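Local coordinates for protein soluble lytic transglycosylase B3 (Pseudomonas aeruginosa, PDB 5ANZ) that probably acts as a peptidoglycan lytic transglycosylase in the turnover of the bacterial cell wall, and carries a bound calcium ion, at residues 265-279 with 296-309. Numbering follows the deposited sequence.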
ATOM      1  N   TYR A 265     -25.168   4.991   1.897  1.00 44.23           N
ATOM      2  CA  TYR A 265     -23.725   5.067   2.076  1.00 38.43           C
ATOM      3  C   TYR A 265     -23.162   3.799   2.723  1.00 35.36           C
ATOM      4  O   TYR A 265     -21.946   3.628   2.816  1.00 40.99           O
ATOM      5  CB  TYR A 265     -23.361   6.309   2.898  1.00 43.75           C
ATOM      6  CG  TYR A 265     -23.699   7.613   2.201  1.00 39.61           C
ATOM      7  CD1 TYR A 265     -22.879   8.122   1.202  1.00 43.70           C
ATOM      8  CD2 TYR A 265     -24.831   8.339   2.546  1.00 44.88           C
ATOM      9  CE1 TYR A 265     -23.183   9.309   0.559  1.00 40.37           C
ATOM     10  CE2 TYR A 265     -25.140   9.529   1.907  1.00 47.07           C
ATOM     11  CZ  TYR A 265     -24.304  10.008   0.915  1.00 50.74           C
ATOM     12  OH  TYR A 265     -24.596  11.190   0.269  1.00 61.20           O
ATOM     13  N   SER A 266     -24.046   2.898   3.144  1.00 42.25           N
ATOM     14  CA  SER A 266     -23.597   1.626   3.706  1.00 40.44           C
ATOM     15  C   SER A 266     -22.989   0.726   2.630  1.00 37.81           C
ATOM     16  O   SER A 266     -22.302  -0.245   2.941  1.00 40.09           O
ATOM     17  CB  SER A 266     -24.756   0.906   4.409  1.00 44.26           C
ATOM     18  OG  SER A 266     -25.763   0.527   3.488  1.00 52.06           O
ATOM     19  N   LEU A 267     -23.224   1.071   1.364  1.00 37.68           N
ATOM     20  CA  LEU A 267     -22.664   0.330   0.228  1.00 39.12           C
ATOM     21  C   LEU A 267     -21.172   0.574  -0.006  1.00 41.53           C
ATOM     22  O   LEU A 267     -20.557  -0.076  -0.853  1.00 44.52           O
ATOM     23  CB  LEU A 267     -23.429   0.675  -1.055  1.00 48.46           C
ATOM     24  CG  LEU A 267     -24.784   0.007  -1.329  1.00 48.56           C
ATOM     25  CD1 LEU A 267     -24.906  -1.332  -0.609  1.00 39.26           C
ATOM     26  CD2 LEU A 267     -25.948   0.917  -1.000  1.00 56.74           C
ATOM     27  N   ALA A 268     -20.592   1.508   0.738  1.00 34.96           N
ATOM     28  CA  ALA A 268     -19.192   1.869   0.551  1.00 32.35           C
ATOM     29  C   ALA A 268     -18.260   0.927   1.307  1.00 36.32           C
ATOM     30  O   ALA A 268     -17.779   1.249   2.391  1.00 43.82           O
ATOM     31  CB  ALA A 268     -18.967   3.310   0.983  1.00 41.39           C
ATOM     32  N   GLU A 269     -18.019  -0.243   0.725  1.00 35.11           N
ATOM     33  CA  GLU A 269     -17.184  -1.280   1.315  1.00 29.14           C
ATOM     34  C   GLU A 269     -16.526  -2.063   0.200  1.00 35.98           C
ATOM     35  O   GLU A 269     -17.199  -2.454  -0.753  1.00 32.78           O
ATOM     36  CB  GLU A 269     -18.011  -2.241   2.192  1.00 38.42           C
ATOM     37  CG  GLU A 269     -18.409  -1.709   3.549  1.00 43.09           C
ATOM     38  CD  GLU A 269     -17.251  -1.668   4.533  1.00 49.69           C
ATOM     39  OE1 GLU A 269     -16.313  -2.487   4.404  1.00 48.16           O
ATOM     40  OE2 GLU A 269     -17.284  -0.813   5.439  1.00 50.18           O
ATOM     41  N   LEU A 270     -15.224  -2.317   0.310  1.00 31.53           N
ATOM     42  CA  LEU A 270     -14.518  -2.997  -0.770  1.00 31.91           C
ATOM     43  C   LEU A 270     -15.025  -4.421  -0.981  1.00 30.49           C
ATOM     44  O   LEU A 270     -14.874  -4.980  -2.072  1.00 39.04           O
ATOM     45  CB  LEU A 270     -13.004  -3.012  -0.510  1.00 41.39           C
ATOM     46  CG  LEU A 270     -12.248  -1.718  -0.846  1.00 52.72           C
ATOM     47  CD1 LEU A 270     -12.718  -1.159  -2.179  1.00 42.18           C
ATOM     48  CD2 LEU A 270     -12.400  -0.676   0.252  1.00 61.77           C
ATOM     49  N   THR A 271     -15.638  -4.999   0.051  1.00 36.10           N
ATOM     50  CA  THR A 271     -16.220  -6.336  -0.033  1.00 38.19           C
ATOM     51  C   THR A 271     -17.570  -6.339  -0.741  1.00 41.38           C
ATOM     52  O   THR A 271     -18.118  -7.402  -1.050  1.00 40.36           O
ATOM     53  CB  THR A 271     -16.424  -6.948   1.356  1.00 41.66           C
ATOM     54  OG1 THR A 271     -17.224  -6.055   2.144  1.00 39.30           O
ATOM     55  CG2 THR A 271     -15.089  -7.179   2.038  1.00 48.44           C
ATOM     56  N   ILE A 272     -18.123  -5.150  -0.959  1.00 35.59           N
ATOM     57  CA  ILE A 272     -19.362  -5.023  -1.718  1.00 31.74           C
ATOM     58  C   ILE A 272     -18.985  -4.652  -3.148  1.00 32.95           C
ATOM     59  O   ILE A 272     -18.395  -3.597  -3.392  1.00 36.32           O
ATOM     60  CB  ILE A 272     -20.319  -3.970  -1.120  1.00 34.14           C
ATOM     61  CG1 ILE A 272     -20.750  -4.373   0.295  1.00 33.64           C
ATOM     62  CG2 ILE A 272     -21.545  -3.787  -2.016  1.00 34.39           C
ATOM     63  CD1 ILE A 272     -21.770  -3.439   0.918  1.00 34.87           C
ATOM     64  N   ARG A 273     -19.279  -5.541  -4.086  1.00 35.19           N
ATOM     65  CA  ARG A 273     -18.990  -5.272  -5.489  1.00 31.85           C
ATOM     66  C   ARG A 273     -20.248  -5.431  -6.335  1.00 36.81           C
ATOM     67  O   ARG A 273     -21.059  -6.335  -6.114  1.00 41.94           O
ATOM     68  CB  ARG A 273     -17.869  -6.184  -5.994  1.00 34.51           C
ATOM     69  CG  ARG A 273     -16.544  -5.914  -5.305  1.00 38.47           C
ATOM     70  CD  ARG A 273     -15.384  -6.618  -5.994  1.00 49.29           C
ATOM     71  NE  ARG A 273     -15.377  -8.051  -5.731  1.00 51.07           N
ATOM     72  CZ  ARG A 273     -14.810  -8.606  -4.667  1.00 61.84           C
ATOM     73  NH1 ARG A 273     -14.212  -7.841  -3.763  1.00 59.27           N
ATOM     74  NH2 ARG A 273     -14.845  -9.922  -4.507  1.00 70.58           N
ATOM     75  N   LYS A 274     -20.408  -4.524  -7.292  1.00 35.48           N
ATOM     76  CA  LYS A 274     -21.572  -4.491  -8.159  1.00 37.64           C
ATOM     77  C   LYS A 274     -21.129  -4.122  -9.561  1.00 38.17           C
ATOM     78  O   LYS A 274     -20.194  -3.339  -9.722  1.00 32.80           O
ATOM     79  CB  LYS A 274     -22.599  -3.475  -7.649  1.00 36.20           C
ATOM     80  CG  LYS A 274     -23.223  -3.814  -6.309  1.00 37.18           C
ATOM     81  CD  LYS A 274     -24.221  -2.743  -5.913  1.00 38.50           C
ATOM     82  CE  LYS A 274     -24.666  -2.913  -4.476  1.00 46.15           C
ATOM     83  NZ  LYS A 274     -25.364  -4.207  -4.257  1.00 49.79           N
ATOM     84  N   PRO A 275     -21.794  -4.678 -10.583  1.00 34.76           N
ATOM     85  CA  PRO A 275     -21.454  -4.234 -11.939  1.00 40.94           C
ATOM     86  C   PRO A 275     -21.702  -2.738 -12.084  1.00 42.55           C
ATOM     87  O   PRO A 275     -22.597  -2.208 -11.428  1.00 42.27           O
ATOM     88  CB  PRO A 275     -22.406  -5.035 -12.829  1.00 43.23           C
ATOM     89  CG  PRO A 275     -22.889  -6.174 -11.968  1.00 45.99           C
ATOM     90  CD  PRO A 275     -22.889  -5.665 -10.568  1.00 36.91           C
ATOM     91  N   LEU A 276     -20.911  -2.063 -12.910  1.00 36.83           N
ATOM     92  CA  LEU A 276     -21.091  -0.628 -13.130  1.00 37.36           C
ATOM     93  C   LEU A 276     -22.525  -0.312 -13.557  1.00 40.40           C
ATOM     94  O   LEU A 276     -23.081   0.719 -13.179  1.00 43.50           O
ATOM     95  CB  LEU A 276     -20.111  -0.118 -14.183  1.00 39.01           C
ATOM     96  CG  LEU A 276     -18.648  -0.072 -13.758  1.00 43.71           C
ATOM     97  CD1 LEU A 276     -17.812   0.496 -14.883  1.00 43.29           C
ATOM     98  CD2 LEU A 276     -18.484   0.752 -12.488  1.00 40.00           C
ATOM     99  N   GLY A 277     -23.115  -1.209 -14.341  1.00 46.39           N
ATOM    100  CA  GLY A 277     -24.484  -1.041 -14.788  1.00 52.59           C
ATOM    101  C   GLY A 277     -25.452  -0.953 -13.624  1.00 53.26           C
ATOM    102  O   GLY A 277     -26.403  -0.167 -13.650  1.00 51.90           O
ATOM    103  N   GLU A 278     -25.206  -1.758 -12.595  1.00 50.15           N
ATOM    104  CA  GLU A 278     -26.051  -1.748 -11.412  1.00 46.32           C
ATOM    105  C   GLU A 278     -25.856  -0.461 -10.607  1.00 42.49           C
ATOM    106  O   GLU A 278     -26.823   0.097 -10.091  1.00 50.49           O
ATOM    107  CB  GLU A 278     -25.776  -2.973 -10.541  1.00 51.48           C
ATOM    108  CG  GLU A 278     -26.544  -2.983  -9.226  1.00 57.71           C
ATOM    109  CD  GLU A 278     -26.520  -4.336  -8.535  1.00 60.83           C
ATOM    110  OE1 GLU A 278     -25.943  -5.284  -9.105  1.00 58.13           O
ATOM    111  OE2 GLU A 278     -27.086  -4.450  -7.424  1.00 65.66           O
ATOM    112  N   TRP A 279     -24.617   0.017 -10.498  1.00 37.32           N
ATOM    113  CA  TRP A 279     -24.380   1.297  -9.830  1.00 35.18           C
ATOM    114  C   TRP A 279     -25.096   2.455 -10.539  1.00 38.66           C
ATOM    115  O   TRP A 279     -25.619   3.362  -9.895  1.00 42.10           O
ATOM    116  CB  TRP A 279     -22.884   1.612  -9.750  1.00 32.50           C
ATOM    117  CG  TRP A 279     -22.076   0.760  -8.799  1.00 32.12           C
ATOM    118  CD1 TRP A 279     -21.104  -0.140  -9.134  1.00 36.22           C
ATOM    119  CD2 TRP A 279     -22.151   0.752  -7.370  1.00 27.84           C
ATOM    120  NE1 TRP A 279     -20.572  -0.708  -8.003  1.00 33.01           N
ATOM    121  CE2 TRP A 279     -21.199  -0.181  -6.907  1.00 26.53           C
ATOM    122  CE3 TRP A 279     -22.935   1.439  -6.436  1.00 35.60           C
ATOM    123  CZ2 TRP A 279     -20.999  -0.436  -5.554  1.00 29.31           C
ATOM    124  CZ3 TRP A 279     -22.747   1.177  -5.088  1.00 33.34           C
ATOM    125  CH2 TRP A 279     -21.783   0.241  -4.659  1.00 30.95           C
ATOM    126  N   LEU A 296     -17.850  -0.951 -20.130  1.00 63.27           N
ATOM    127  CA  LEU A 296     -17.399  -1.449 -18.836  1.00 57.04           C
ATOM    128  C   LEU A 296     -18.574  -1.816 -17.933  1.00 53.63           C
ATOM    129  O   LEU A 296     -18.382  -2.139 -16.761  1.00 47.06           O
ATOM    130  CB  LEU A 296     -16.525  -0.404 -18.140  1.00 56.57           C
ATOM    131  CG  LEU A 296     -15.013  -0.413 -18.370  1.00 57.92           C
ATOM    132  CD1 LEU A 296     -14.671  -0.766 -19.803  1.00 63.85           C
ATOM    133  CD2 LEU A 296     -14.444   0.944 -17.996  1.00 52.88           C
ATOM    134  N   SER A 297     -19.784  -1.774 -18.488  1.00 55.90           N
ATOM    135  CA  SER A 297     -21.010  -1.937 -17.704  1.00 53.20           C
ATOM    136  C   SER A 297     -21.079  -3.255 -16.932  1.00 52.86           C
ATOM    137  O   SER A 297     -21.760  -3.345 -15.906  1.00 52.34           O
ATOM    138  CB  SER A 297     -22.237  -1.820 -18.614  1.00 60.03           C
ATOM    139  OG  SER A 297     -22.211  -2.801 -19.636  1.00 69.25           O
ATOM    140  N   GLY A 298     -20.377  -4.275 -17.421  1.00 52.59           N
ATOM    141  CA  GLY A 298     -20.367  -5.565 -16.758  1.00 52.03           C
ATOM    142  C   GLY A 298     -19.297  -5.703 -15.685  1.00 46.87           C
ATOM    143  O   GLY A 298     -19.277  -6.690 -14.948  1.00 53.48           O
ATOM    144  N   GLU A 299     -18.415  -4.715 -15.585  1.00 43.12           N
ATOM    145  CA  GLU A 299     -17.286  -4.794 -14.656  1.00 39.18           C
ATOM    146  C   GLU A 299     -17.687  -4.572 -13.200  1.00 36.00           C
ATOM    147  O   GLU A 299     -18.440  -3.645 -12.882  1.00 40.71           O
ATOM    148  CB  GLU A 299     -16.206  -3.774 -15.038  1.00 35.22           C
ATOM    149  CG  GLU A 299     -15.404  -4.155 -16.260  1.00 43.52           C
ATOM    150  CD  GLU A 299     -14.639  -5.447 -16.058  1.00 49.55           C
ATOM    151  OE1 GLU A 299     -14.181  -5.707 -14.920  1.00 49.80           O
ATOM    152  OE2 GLU A 299     -14.504  -6.211 -17.031  1.00 48.66           O
ATOM    153  N   GLN A 300     -17.151  -5.405 -12.312  1.00 31.23           N
ATOM    154  CA  GLN A 300     -17.465  -5.302 -10.895  1.00 34.74           C
ATOM    155  C   GLN A 300     -16.728  -4.131 -10.271  1.00 36.25           C
ATOM    156  O   GLN A 300     -15.533  -3.935 -10.501  1.00 35.22           O
ATOM    157  CB  GLN A 300     -17.106  -6.591 -10.161  1.00 35.89           C
ATOM    158  CG  GLN A 300     -17.916  -7.794 -10.592  1.00 41.55           C
ATOM    159  CD  GLN A 300     -19.349  -7.725 -10.120  1.00 48.06           C
ATOM    160  OE1 GLN A 300     -19.638  -7.176  -9.061  1.00 42.41           O
ATOM    161  NE2 GLN A 300     -20.259  -8.283 -10.908  1.00 51.73           N
ATOM    162  N   ALA A 301     -17.439  -3.343  -9.477  1.00 27.33           N
ATOM    163  CA  ALA A 301     -16.800  -2.197  -8.831  1.00 26.10           C
ATOM    164  C   ALA A 301     -17.313  -1.995  -7.413  1.00 24.21           C
ATOM    165  O   ALA A 301     -18.427  -2.395  -7.089  1.00 27.98           O
ATOM    166  CB  ALA A 301     -17.016  -0.932  -9.669  1.00 29.45           C
ATOM    167  N   SER A 302     -16.494  -1.361  -6.581  1.00 24.71           N
ATOM    168  CA  SER A 302     -16.852  -0.990  -5.216  1.00 25.72           C
ATOM    169  C   SER A 302     -16.835   0.522  -5.083  1.00 25.18           C
ATOM    170  O   SER A 302     -16.110   1.199  -5.817  1.00 21.64           O
ATOM    171  CB  SER A 302     -15.881  -1.596  -4.198  1.00 29.29           C
ATOM    172  OG  SER A 302     -15.883  -3.010  -4.277  1.00 35.90           O
ATOM    173  N   LEU A 303     -17.623   1.031  -4.140  1.00 24.63           N
ATOM    174  CA  LEU A 303     -17.678   2.465  -3.849  1.00 24.41           C
ATOM    175  C   LEU A 303     -16.699   2.852  -2.743  1.00 27.77           C
ATOM    176  O   LEU A 303     -16.742   2.304  -1.634  1.00 29.59           O
ATOM    177  CB  LEU A 303     -19.100   2.869  -3.454  1.00 27.31           C
ATOM    178  CG  LEU A 303     -19.259   4.276  -2.880  1.00 30.31           C
ATOM    179  CD1 LEU A 303     -18.945   5.310  -3.936  1.00 33.17           C
ATOM    180  CD2 LEU A 303     -20.681   4.458  -2.348  1.00 37.19           C
ATOM    181  N   LEU A 304     -15.802   3.789  -3.057  1.00 24.25           N
ATOM    182  CA  LEU A 304     -14.846   4.305  -2.090  1.00 22.81           C
ATOM    183  C   LEU A 304     -15.142   5.763  -1.709  1.00 26.50           C
ATOM    184  O   LEU A 304     -15.276   6.626  -2.582  1.00 26.84           O
ATOM    185  CB  LEU A 304     -13.432   4.187  -2.657  1.00 23.18           C
ATOM    186  CG  LEU A 304     -12.239   4.663  -1.834  1.00 25.53           C
ATOM    187  CD1 LEU A 304     -11.972   3.754  -0.646  1.00 28.42           C
ATOM    188  CD2 LEU A 304     -11.025   4.734  -2.742  1.00 27.80           C
ATOM    189  N   LEU A 305     -15.256   6.022  -0.407  1.00 25.42           N
ATOM    190  CA  LEU A 305     -15.468   7.375   0.113  1.00 26.57           C
ATOM    191  C   LEU A 305     -14.360   7.749   1.098  1.00 29.15           C
ATOM    192  O   LEU A 305     -14.548   7.616   2.308  1.00 34.63           O
ATOM    193  CB  LEU A 305     -16.815   7.491   0.830  1.00 30.19           C
ATOM    194  CG  LEU A 305     -18.132   7.463   0.062  1.00 34.68           C
ATOM    195  CD1 LEU A 305     -19.297   7.365   1.037  1.00 35.89           C
ATOM    196  CD2 LEU A 305     -18.258   8.715  -0.786  1.00 29.99           C
ATOM    197  N   PRO A 306     -13.216   8.229   0.593  1.00 29.86           N
ATOM    198  CA  PRO A 306     -12.044   8.399   1.463  1.00 27.97           C
ATOM    199  C   PRO A 306     -12.247   9.399   2.615  1.00 33.69           C
ATOM    200  O   PRO A 306     -11.543   9.297   3.622  1.00 31.29           O
ATOM    201  CB  PRO A 306     -10.949   8.887   0.505  1.00 28.53           C
ATOM    202  CG  PRO A 306     -11.654   9.340  -0.728  1.00 35.17           C
ATOM    203  CD  PRO A 306     -12.943   8.581  -0.810  1.00 28.82           C
ATOM    204  N   ALA A 307     -13.194  10.328   2.485  1.00 25.44           N
ATOM    205  CA  ALA A 307     -13.482  11.261   3.577  1.00 26.97           C
ATOM    206  C   ALA A 307     -14.968  11.336   3.908  1.00 28.63           C
ATOM    207  O   ALA A 307     -15.470  12.394   4.291  1.00 34.47           O
ATOM    208  CB  ALA A 307     -12.951  12.645   3.231  1.00 28.73           C
ATOM    209  N   GLY A 308     -15.679  10.220   3.773  1.00 29.86           N
ATOM    210  CA  GLY A 308     -17.079  10.172   4.154  1.00 30.62           C
ATOM    211  C   GLY A 308     -18.015  10.825   3.146  1.00 30.81           C
ATOM    212  O   GLY A 308     -17.575  11.219   2.053  1.00 28.83           O
ATOM    213  N   HIS A 309     -19.289  10.950   3.525  1.00 29.69           N
ATOM    214  CA  HIS A 309     -20.332  11.364   2.586  1.00 32.32           C
ATOM    215  C   HIS A 309     -20.188  12.794   2.070  1.00 32.42           C
ATOM    216  O   HIS A 309     -20.746  13.125   1.025  1.00 33.68           O
ATOM    217  CB  HIS A 309     -21.724  11.183   3.203  1.00 30.48           C
ATOM    218  CG  HIS A 309     -22.127  12.253   4.171  1.00 30.89           C
ATOM    219  ND1 HIS A 309     -21.720  12.253   5.488  1.00 37.12           N
ATOM    220  CD2 HIS A 309     -22.943  13.324   4.028  1.00 32.49           C
ATOM    221  CE1 HIS A 309     -22.250  13.293   6.110  1.00 37.96           C
ATOM    222  NE2 HIS A 309     -23.002  13.956   5.249  1.00 38.66           N
TER
HETATM  223  O   HOH W   1     -21.850  11.855  -0.785  1.00 48.41           O
HETATM  224  O   HOH W   2     -19.081  -0.922  -2.689  1.00 29.56           O
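Lys274 and Ala301 form the hydrogen-bonded pair that joins edge strand 274-275, antiparallel, to strand 300-304 in the five-stranded sheet of this lytic transglycosylase. On the face that carries these two side chains, the small methyl of Ala301 makes a shallow dip. Leu276 CD2 fills it from one side, 3.6 Å from Ala301 CB, and the pyrrole edge of Trp279 borders it too. Leu276 and Leu296 lie side by side, pointing the same way, with Leu276 CD1 3.6 Å from Leu296 CB. Leu276 and Trp279 both also touch Leu315 of strand 313-316. The far end of the indole, CH2, rests against Leu303 CB at 3.9 Å. Leu303 CG stands anti to its own backbone N (chi1 169°), which carries CD2 to Ala268 CB. Leu305 CD1 is a bump between Ala268 CB and the Tyr265 ring edge. Over one face of that ring sits His309 CB, a CH-pi contact 3.7 Å from the centroid. The imidazole turns its edge to the same face, with the planes at 58°. Where helix 276-280 starts, Gly277 N donates a hydrogen bond to Ser297 O. Ala301 O takes two donors from opposite faces of its carbonyl plane: Lys274 N and Trp279 NE1, each at 2.9 Å.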